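Local coordinates for protein complement C1r subcomponent (Homo sapiens, PDB 6F1D) that is a serine protease of the complement C1 complex whose calcium-binding CUB domain probably takes part in pairing C1r with C1s, at residues E6-A11 against L110-E115; Q64-A69 against D94-T99. All blocks are in the same frame, centred on the assembly; numbering follows the deposited sequence.

Contact 1: residues E6-A11 against L110-E115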
ATOM      1  N   GLU A   6       2.168   7.594   8.353  1.00 29.54           N
ATOM      2  CA  GLU A   6       3.199   8.276   7.603  1.00 38.46           C
ATOM      3  C   GLU A   6       2.533   9.133   6.529  1.00 35.37           C
ATOM      4  O   GLU A   6       1.500   8.766   5.979  1.00 28.95           O
ATOM      5  CB  GLU A   6       4.188   7.250   7.015  1.00 36.33           C
ATOM      6  CG  GLU A   6       5.476   7.834   6.363  1.00 60.68           C
ATOM      7  CD  GLU A   6       6.008   9.167   6.943  1.00 80.24           C
ATOM      8  OE1 GLU A   6       6.393  10.064   6.150  1.00 83.33           O
ATOM      9  OE2 GLU A   6       6.088   9.312   8.179  1.00 89.20           O
ATOM     10  N   LEU A   7       3.115  10.291   6.263  1.00 29.09           N
ATOM     11  CA  LEU A   7       2.588  11.257   5.308  1.00 27.34           C
ATOM     12  C   LEU A   7       3.668  11.568   4.287  1.00 31.10           C
ATOM     13  O   LEU A   7       4.793  11.900   4.669  1.00 27.73           O
ATOM     14  CB  LEU A   7       2.173  12.555   6.012  1.00 29.03           C
ATOM     15  CG  LEU A   7       1.852  13.723   5.070  1.00 29.54           C
ATOM     16  CD1 LEU A   7       0.616  13.417   4.269  1.00 27.58           C
ATOM     17  CD2 LEU A   7       1.673  15.003   5.824  1.00 36.37           C
ATOM     18  N   TYR A   8       3.316  11.481   3.008  1.00 23.30           N
ATOM     19  CA  TYR A   8       4.191  11.734   1.863  1.00 28.31           C
ATOM     20  C   TYR A   8       3.604  12.879   1.047  1.00 26.70           C
ATOM     21  O   TYR A   8       2.467  12.791   0.579  1.00 24.43           O
ATOM     22  CB  TYR A   8       4.303  10.472   0.989  1.00 25.26           C
ATOM     23  CG  TYR A   8       4.912   9.309   1.746  1.00 27.09           C
ATOM     24  CD1 TYR A   8       4.107   8.465   2.479  1.00 23.97           C
ATOM     25  CD2 TYR A   8       6.293   9.089   1.753  1.00 33.79           C
ATOM     26  CE1 TYR A   8       4.620   7.426   3.212  1.00 28.54           C
ATOM     27  CE2 TYR A   8       6.851   8.027   2.492  1.00 32.59           C
ATOM     28  CZ  TYR A   8       5.998   7.199   3.219  1.00 34.54           C
ATOM     29  OH  TYR A   8       6.462   6.130   3.965  1.00 40.06           O
ATOM     30  N   THR A   9       4.361  13.946   0.872  1.00 25.65           N
ATOM     31  CA  THR A   9       3.893  15.082   0.096  1.00 25.57           C
ATOM     32  C   THR A   9       4.833  15.483  -1.042  1.00 32.35           C
ATOM     33  O   THR A   9       4.525  16.443  -1.741  1.00 30.91           O
ATOM     34  CB  THR A   9       3.690  16.302   0.993  1.00 27.41           C
ATOM     35  OG1 THR A   9       4.974  16.730   1.445  1.00 36.00           O
ATOM     36  CG2 THR A   9       2.834  15.925   2.211  1.00 28.55           C
ATOM     37  N   GLU A  10       5.952  14.791  -1.250  1.00 27.79           N
ATOM     38  CA  GLU A  10       6.818  15.134  -2.374  1.00 33.29           C
ATOM     39  C   GLU A  10       6.182  14.676  -3.701  1.00 31.61           C
ATOM     40  O   GLU A  10       5.223  13.914  -3.722  1.00 26.05           O
ATOM     41  CB  GLU A  10       8.203  14.520  -2.171  1.00 36.82           C
ATOM     42  CG  GLU A  10       9.115  15.389  -1.315  1.00 66.19           C
ATOM     43  CD  GLU A  10       9.976  14.582  -0.354  1.00 85.98           C
ATOM     44  OE1 GLU A  10      10.021  14.943   0.843  1.00 94.45           O
ATOM     45  OE2 GLU A  10      10.616  13.595  -0.790  1.00 91.10           O
ATOM     46  N   ALA A  11       6.726  15.155  -4.820  1.00 30.59           N
ATOM     47  CA  ALA A  11       6.187  14.830  -6.143  1.00 30.67           C
ATOM     48  C   ALA A  11       6.340  13.360  -6.509  1.00 37.01           C
ATOM     49  O   ALA A  11       5.612  12.869  -7.373  1.00 28.84           O
ATOM     50  CB  ALA A  11       6.867  15.668  -7.228  1.00 34.40           C
ATOM     51  N   LEU A 110       6.031   0.261  -3.175  1.00 14.78           N
ATOM     52  CA  LEU A 110       5.516   0.944  -4.358  1.00 18.66           C
ATOM     53  C   LEU A 110       6.302   2.225  -4.545  1.00 24.00           C
ATOM     54  O   LEU A 110       6.919   2.745  -3.608  1.00 20.77           O
ATOM     55  CB  LEU A 110       4.017   1.271  -4.231  1.00 17.40           C
ATOM     56  CG  LEU A 110       3.594   2.256  -3.164  1.00 20.68           C
ATOM     57  CD1 LEU A 110       3.729   3.697  -3.669  1.00 22.60           C
ATOM     58  CD2 LEU A 110       2.089   2.000  -2.796  1.00 22.90           C
ATOM     59  N   ARG A 111       6.300   2.710  -5.780  1.00 20.29           N
ATOM     60  CA  ARG A 111       6.728   4.064  -6.109  1.00 20.42           C
ATOM     61  C   ARG A 111       5.512   4.832  -6.604  1.00 27.84           C
ATOM     62  O   ARG A 111       4.781   4.355  -7.486  1.00 19.66           O
ATOM     63  CB  ARG A 111       7.804   4.077  -7.187  1.00 19.66           C
ATOM     64  CG  ARG A 111       8.199   5.499  -7.656  1.00 26.37           C
ATOM     65  CD  ARG A 111       9.624   5.573  -8.208  1.00 31.26           C
ATOM     66  NE  ARG A 111      10.066   6.967  -8.328  1.00 28.76           N
ATOM     67  CZ  ARG A 111      10.081   7.644  -9.465  1.00 31.67           C
ATOM     68  NH1 ARG A 111       9.712   7.062 -10.611  1.00 32.32           N
ATOM     69  NH2 ARG A 111      10.493   8.901  -9.458  1.00 26.68           N
ATOM     70  N   TYR A 112       5.295   6.018  -6.048  1.00 20.37           N
ATOM     71  CA  TYR A 112       4.263   6.900  -6.581  1.00 23.18           C
ATOM     72  C   TYR A 112       4.928   8.035  -7.345  1.00 25.16           C
ATOM     73  O   TYR A 112       6.037   8.478  -6.999  1.00 20.14           O
ATOM     74  CB  TYR A 112       3.354   7.419  -5.466  1.00 17.35           C
ATOM     75  CG  TYR A 112       3.936   8.505  -4.596  1.00 19.36           C
ATOM     76  CD1 TYR A 112       3.817   9.841  -4.957  1.00 19.68           C
ATOM     77  CD2 TYR A 112       4.563   8.199  -3.388  1.00 19.75           C
ATOM     78  CE1 TYR A 112       4.363  10.850  -4.154  1.00 24.19           C
ATOM     79  CE2 TYR A 112       5.101   9.192  -2.587  1.00 25.32           C
ATOM     80  CZ  TYR A 112       4.997  10.513  -2.980  1.00 23.03           C
ATOM     81  OH  TYR A 112       5.512  11.515  -2.187  1.00 29.65           O
ATOM     82  N   THR A 113       4.268   8.471  -8.412  1.00 20.16           N
ATOM     83  CA  THR A 113       4.706   9.622  -9.174  1.00 21.94           C
ATOM     84  C   THR A 113       3.486  10.491  -9.387  1.00 22.32           C
ATOM     85  O   THR A 113       2.354  10.033  -9.202  1.00 21.79           O
ATOM     86  CB  THR A 113       5.302   9.215 -10.518  1.00 33.59           C
ATOM     87  OG1 THR A 113       4.418   8.253 -11.154  1.00 24.89           O
ATOM     88  CG2 THR A 113       6.734   8.594 -10.335  1.00 31.76           C
ATOM     89  N   THR A 114       3.699  11.709  -9.864  1.00 24.00           N
ATOM     90  CA  THR A 114       2.590  12.618 -10.094  1.00 29.07           C
ATOM     91  C   THR A 114       2.564  13.036 -11.556  1.00 30.81           C
ATOM     92  O   THR A 114       3.602  13.202 -12.207  1.00 31.49           O
ATOM     93  CB  THR A 114       2.657  13.860  -9.186  1.00 24.70           C
ATOM     94  OG1 THR A 114       3.970  14.422  -9.238  1.00 31.70           O
ATOM     95  CG2 THR A 114       2.380  13.483  -7.733  1.00 22.64           C
ATOM     96  N   GLU A 115       1.353  13.161 -12.060  1.00 33.46           N
ATOM     97  CA  GLU A 115       1.069  13.601 -13.406  1.00 38.25           C
ATOM     98  C   GLU A 115       0.444  14.979 -13.316  1.00 45.04           C
ATOM     99  O   GLU A 115      -0.423  15.237 -12.456  1.00 33.10           O
ATOM    100  CB  GLU A 115       0.122  12.624 -14.110  1.00 49.76           C
ATOM    101  CG  GLU A 115      -0.460  13.140 -15.423  1.00 63.12           C
ATOM    102  CD  GLU A 115      -1.637  12.302 -15.927  1.00 80.38           C
ATOM    103  OE1 GLU A 115      -1.809  11.147 -15.476  1.00 80.20           O
ATOM    104  OE2 GLU A 115      -2.394  12.803 -16.786  1.00 89.79           O
TER
HETATM  105  O   HOH W   1       8.558  10.956  -0.899  1.00 37.60           O

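Contact 2: residues Q64-A69 against D94-T99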
ATOM      1  N   GLN A  64      -4.191  -7.519   4.966  1.00 16.91           N
ATOM      2  CA  GLN A  64      -4.816  -6.824   3.837  1.00 19.66           C
ATOM      3  C   GLN A  64      -4.080  -5.537   3.565  1.00 13.35           C
ATOM      4  O   GLN A  64      -3.774  -4.803   4.510  1.00 19.12           O
ATOM      5  CB  GLN A  64      -6.290  -6.451   4.102  1.00 18.30           C
ATOM      6  CG  GLN A  64      -7.192  -7.617   4.479  1.00 20.55           C
ATOM      7  CD  GLN A  64      -7.101  -8.019   5.969  1.00 22.87           C
ATOM      8  OE1 GLN A  64      -6.869  -7.186   6.834  1.00 23.29           O
ATOM      9  NE2 GLN A  64      -7.359  -9.304   6.257  1.00 20.72           N
ATOM     10  N   LEU A  65      -3.897  -5.208   2.285  1.00 16.95           N
ATOM     11  CA  LEU A  65      -3.503  -3.853   1.874  1.00 15.61           C
ATOM     12  C   LEU A  65      -4.695  -3.204   1.158  1.00 17.45           C
ATOM     13  O   LEU A  65      -5.160  -3.711   0.136  1.00 19.08           O
ATOM     14  CB  LEU A  65      -2.279  -3.893   0.954  1.00 16.55           C
ATOM     15  CG  LEU A  65      -1.845  -2.494   0.474  1.00 18.15           C
ATOM     16  CD1 LEU A  65      -1.482  -1.677   1.735  1.00 16.50           C
ATOM     17  CD2 LEU A  65      -0.603  -2.625  -0.444  1.00 22.31           C
ATOM     18  N   GLN A  66      -5.229  -2.119   1.712  1.00 16.94           N
ATOM     19  CA  GLN A  66      -6.399  -1.459   1.149  1.00 15.81           C
ATOM     20  C   GLN A  66      -5.964  -0.094   0.646  1.00 17.97           C
ATOM     21  O   GLN A  66      -5.159   0.572   1.297  1.00 19.07           O
ATOM     22  CB  GLN A  66      -7.494  -1.290   2.196  1.00 19.46           C
ATOM     23  CG  GLN A  66      -7.754  -2.506   3.005  1.00 30.39           C
ATOM     24  CD  GLN A  66      -8.925  -2.304   3.908  1.00 40.02           C
ATOM     25  OE1 GLN A  66      -9.257  -1.160   4.277  1.00 33.25           O
ATOM     26  NE2 GLN A  66      -9.567  -3.399   4.287  1.00 36.09           N
ATOM     27  N   ILE A  67      -6.452   0.298  -0.524  1.00 15.92           N
ATOM     28  CA  ILE A  67      -6.044   1.554  -1.148  1.00 19.61           C
ATOM     29  C   ILE A  67      -7.275   2.420  -1.386  1.00 19.98           C
ATOM     30  O   ILE A  67      -8.285   1.937  -1.909  1.00 18.44           O
ATOM     31  CB  ILE A  67      -5.292   1.295  -2.460  1.00 21.85           C
ATOM     32  CG1 ILE A  67      -4.103   0.359  -2.161  1.00 21.94           C
ATOM     33  CG2 ILE A  67      -4.924   2.640  -3.105  1.00 21.58           C
ATOM     34  CD1 ILE A  67      -3.057   0.211  -3.272  1.00 25.66           C
ATOM     35  N   TYR A  68      -7.186   3.698  -0.996  1.00 16.16           N
ATOM     36  CA  TYR A  68      -8.279   4.661  -1.076  1.00 17.34           C
ATOM     37  C   TYR A  68      -7.797   5.847  -1.887  1.00 19.92           C
ATOM     38  O   TYR A  68      -6.658   6.301  -1.723  1.00 20.39           O
ATOM     39  CB  TYR A  68      -8.716   5.160   0.284  1.00 20.46           C
ATOM     40  CG  TYR A  68      -9.325   4.064   1.106  1.00 18.04           C
ATOM     41  CD1 TYR A  68      -8.505   3.184   1.818  1.00 26.63           C
ATOM     42  CD2 TYR A  68     -10.676   3.869   1.133  1.00 23.11           C
ATOM     43  CE1 TYR A  68      -9.077   2.129   2.587  1.00 25.08           C
ATOM     44  CE2 TYR A  68     -11.269   2.821   1.912  1.00 29.88           C
ATOM     45  CZ  TYR A  68     -10.433   1.964   2.614  1.00 29.03           C
ATOM     46  OH  TYR A  68     -10.942   0.932   3.356  1.00 36.91           O
ATOM     47  N   ALA A  69      -8.639   6.330  -2.774  1.00 20.16           N
ATOM     48  CA  ALA A  69      -8.330   7.515  -3.565  1.00 23.06           C
ATOM     49  C   ALA A  69      -9.397   8.527  -3.225  1.00 25.70           C
ATOM     50  O   ALA A  69     -10.574   8.316  -3.527  1.00 29.79           O
ATOM     51  CB  ALA A  69      -8.303   7.220  -5.059  1.00 29.97           C
ATOM     52  N   ASP A  94      -4.778   7.115   0.359  1.00 18.41           N
ATOM     53  CA  ASP A  94      -4.406   6.504   1.630  1.00 21.44           C
ATOM     54  C   ASP A  94      -4.240   5.009   1.410  1.00 25.13           C
ATOM     55  O   ASP A  94      -5.025   4.399   0.679  1.00 21.74           O
ATOM     56  CB  ASP A  94      -5.441   6.761   2.705  1.00 28.77           C
ATOM     57  CG  ASP A  94      -5.574   8.264   3.049  1.00 53.68           C
ATOM     58  OD1 ASP A  94      -5.049   8.697   4.122  1.00 46.63           O
ATOM     59  OD2 ASP A  94      -6.212   9.006   2.249  1.00 57.03           O
ATOM     60  N   LEU A  95      -3.198   4.433   1.995  1.00 19.14           N
ATOM     61  CA  LEU A  95      -3.025   2.982   2.070  1.00 16.66           C
ATOM     62  C   LEU A  95      -3.159   2.554   3.518  1.00 20.85           C
ATOM     63  O   LEU A  95      -2.557   3.164   4.403  1.00 24.80           O
ATOM     64  CB  LEU A  95      -1.675   2.541   1.543  1.00 23.09           C
ATOM     65  CG  LEU A  95      -1.495   2.896   0.070  1.00 31.69           C
ATOM     66  CD1 LEU A  95      -0.772   4.212   0.041  1.00 24.11           C
ATOM     67  CD2 LEU A  95      -0.690   1.805  -0.616  1.00 34.80           C
ATOM     68  N   LEU A  96      -3.963   1.532   3.750  1.00 15.45           N
ATOM     69  CA  LEU A  96      -4.171   0.959   5.067  1.00 14.66           C
ATOM     70  C   LEU A  96      -3.621  -0.455   4.959  1.00 20.97           C
ATOM     71  O   LEU A  96      -4.027  -1.202   4.076  1.00 19.03           O
ATOM     72  CB  LEU A  96      -5.653   0.918   5.425  1.00 18.09           C
ATOM     73  CG  LEU A  96      -6.412   2.225   5.557  1.00 21.88           C
ATOM     74  CD1 LEU A  96      -7.752   1.918   6.228  1.00 24.00           C
ATOM     75  CD2 LEU A  96      -5.568   3.216   6.360  1.00 20.77           C
ATOM     76  N   PHE A  97      -2.671  -0.804   5.806  1.00 15.25           N
ATOM     77  CA  PHE A  97      -2.129  -2.162   5.834  1.00 16.56           C
ATOM     78  C   PHE A  97      -2.446  -2.778   7.195  1.00 19.62           C
ATOM     79  O   PHE A  97      -1.965  -2.285   8.223  1.00 20.05           O
ATOM     80  CB  PHE A  97      -0.613  -2.087   5.589  1.00 17.23           C
ATOM     81  CG  PHE A  97       0.077  -3.413   5.446  1.00 15.11           C
ATOM     82  CD1 PHE A  97       1.313  -3.589   6.027  1.00 17.66           C
ATOM     83  CD2 PHE A  97      -0.472  -4.440   4.694  1.00 17.51           C
ATOM     84  CE1 PHE A  97       2.004  -4.821   5.899  1.00 18.60           C
ATOM     85  CE2 PHE A  97       0.220  -5.666   4.554  1.00 20.91           C
ATOM     86  CZ  PHE A  97       1.448  -5.831   5.144  1.00 14.98           C
ATOM     87  N   PHE A  98      -3.219  -3.864   7.200  1.00 14.47           N
ATOM     88  CA  PHE A  98      -3.591  -4.578   8.417  1.00 19.84           C
ATOM     89  C   PHE A  98      -2.931  -5.945   8.406  1.00 20.72           C
ATOM     90  O   PHE A  98      -2.986  -6.640   7.390  1.00 15.47           O
ATOM     91  CB  PHE A  98      -5.095  -4.813   8.489  1.00 20.48           C
ATOM     92  CG  PHE A  98      -5.930  -3.556   8.478  1.00 27.68           C
ATOM     93  CD1 PHE A  98      -6.205  -2.889   9.660  1.00 34.37           C
ATOM     94  CD2 PHE A  98      -6.490  -3.082   7.291  1.00 30.41           C
ATOM     95  CE1 PHE A  98      -6.996  -1.747   9.674  1.00 39.99           C
ATOM     96  CE2 PHE A  98      -7.297  -1.930   7.291  1.00 24.66           C
ATOM     97  CZ  PHE A  98      -7.544  -1.268   8.486  1.00 29.30           C
ATOM     98  N   THR A  99      -2.343  -6.352   9.518  1.00 15.42           N
ATOM     99  CA  THR A  99      -1.756  -7.682   9.551  1.00 23.85           C
ATOM    100  C   THR A  99      -2.196  -8.380  10.816  1.00 18.63           C
ATOM    101  O   THR A  99      -2.442  -7.747  11.857  1.00 22.73           O
ATOM    102  CB  THR A  99      -0.221  -7.661   9.486  1.00 21.64           C
ATOM    103  OG1 THR A  99       0.297  -7.042  10.676  1.00 20.46           O
ATOM    104  CG2 THR A  99       0.254  -6.825   8.303  1.00 14.97           C
TER

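Contact 1: residues E6-A11 against L110-E115
Tyr112 reaches from strand 109-116 to the turn that follows strand 6-8, where it meets Tyr8 and the carbonyl of Glu10. The side chain packs on Leu42 and Leu44 of strand 40-46, Ile15 of strand 13-16 and Ile34 of strand 29-35. With CG between the backbone N and the carbonyl carbon (chi1 76°), the ring leaves its own strand and extends from CB toward the other sheet. Along one side CE2 lies 3.9 Å from Tyr8 CB, an apolar touch oblique to the ring. Along the other, CE1 comes within 3.2 Å of Glu10 O and passes 4.0 Å from Ala11 C. At the tip the hydroxyl donates to the carbonyl of Glu10, Tyr112 OH to Glu10 O being 2.9 Å. This oxygen lies at the edge of the ring, near its plane, whereas the hydroxyl sits 45° out of the carbonyl plane and misses the lone-pair direction. A water adds weak bonds to Tyr112 OH and to the carboxylate of Glu10.

Two residues on, Thr114 OG1 donates to Ala11 O at 2.9 Å, here in the carbonyl plane and on a lone pair. Its methyl CG2 also packs at 3.3 Å from Ala11 O. Consecutive carbonyls of the turn are thus each held by a side-chain hydroxyl, which probably helps to hold the course of the chain between the two sheets of the CUB sandwich without any backbone pairing between these segments.

Contact 2: residues Q64-A69 against D94-T99
Strands 64-69 and 92-98 are antiparallel neighbours in the five-stranded mixed sheet of the CUB sandwich. Gln64, Gln66 and Tyr68 form hydrogen-bonded pairs with Phe98, Leu96 and Asp94. Six backbone bonds result; in the central pair, Gln66 N to Leu96 O is 2.8 Å and nearly straight at 175°.

The face carrying Leu65, Ile67, Leu95 and Phe97 is buried. There Ile67 and Leu95 lie alongside each other, CD1 of the former 3.9 Å from CD2 of the latter, while the Leu65 and Phe97 side chains cross at about a right angle, with Leu65 CD1 4.0 Å from Phe97 CB. Phe97, its CG anti to the backbone N (chi1 -174°), brings CD2 to 3.3 Å from Gln64 O; Trp108 and Tyr24 meet its ring edge-to-face.

On the other face Gln66 OE1 receives the hydroxyl of Tyr68 (OH to OE1 2.8 Å) and also lies at the edge of the Phe98 ring, 3.7 Å from CE2. The Gln66 amide stands 71° from that ring, and its NE2 bonds to Glu76. With both ends of the amide engaged, its rotation is probably fixed, so a short Tyr68–Gln66–Glu76 chain of bonds runs over a mixed face, whereas the reverse packs as apolar core.

How the contacts relate
The contacts differ in kind: contact 2 joins adjacent strands within a sheet, whereas contact 1 ties the turn after strand 6-8, at the border of that same sheet, to strand 109-116 of the opposite one. Their centres are 15 Å apart, yet they meet in the core, where Leu110 CD2 packs 3.5 Å from Leu95 CD2. Along the chain, contact 2 is nested inside the long loop that contact 1 closes. The sodium ion, bound at Ser17 and Leu18, is about 6 Å from the side chain of Phe97 in contact 2 and about 12 Å from that of Tyr8 in contact 1. Phe97 is also about 8 Å from the calcium ion, bound by Glu53, Asp63, Asp100 and Ser102.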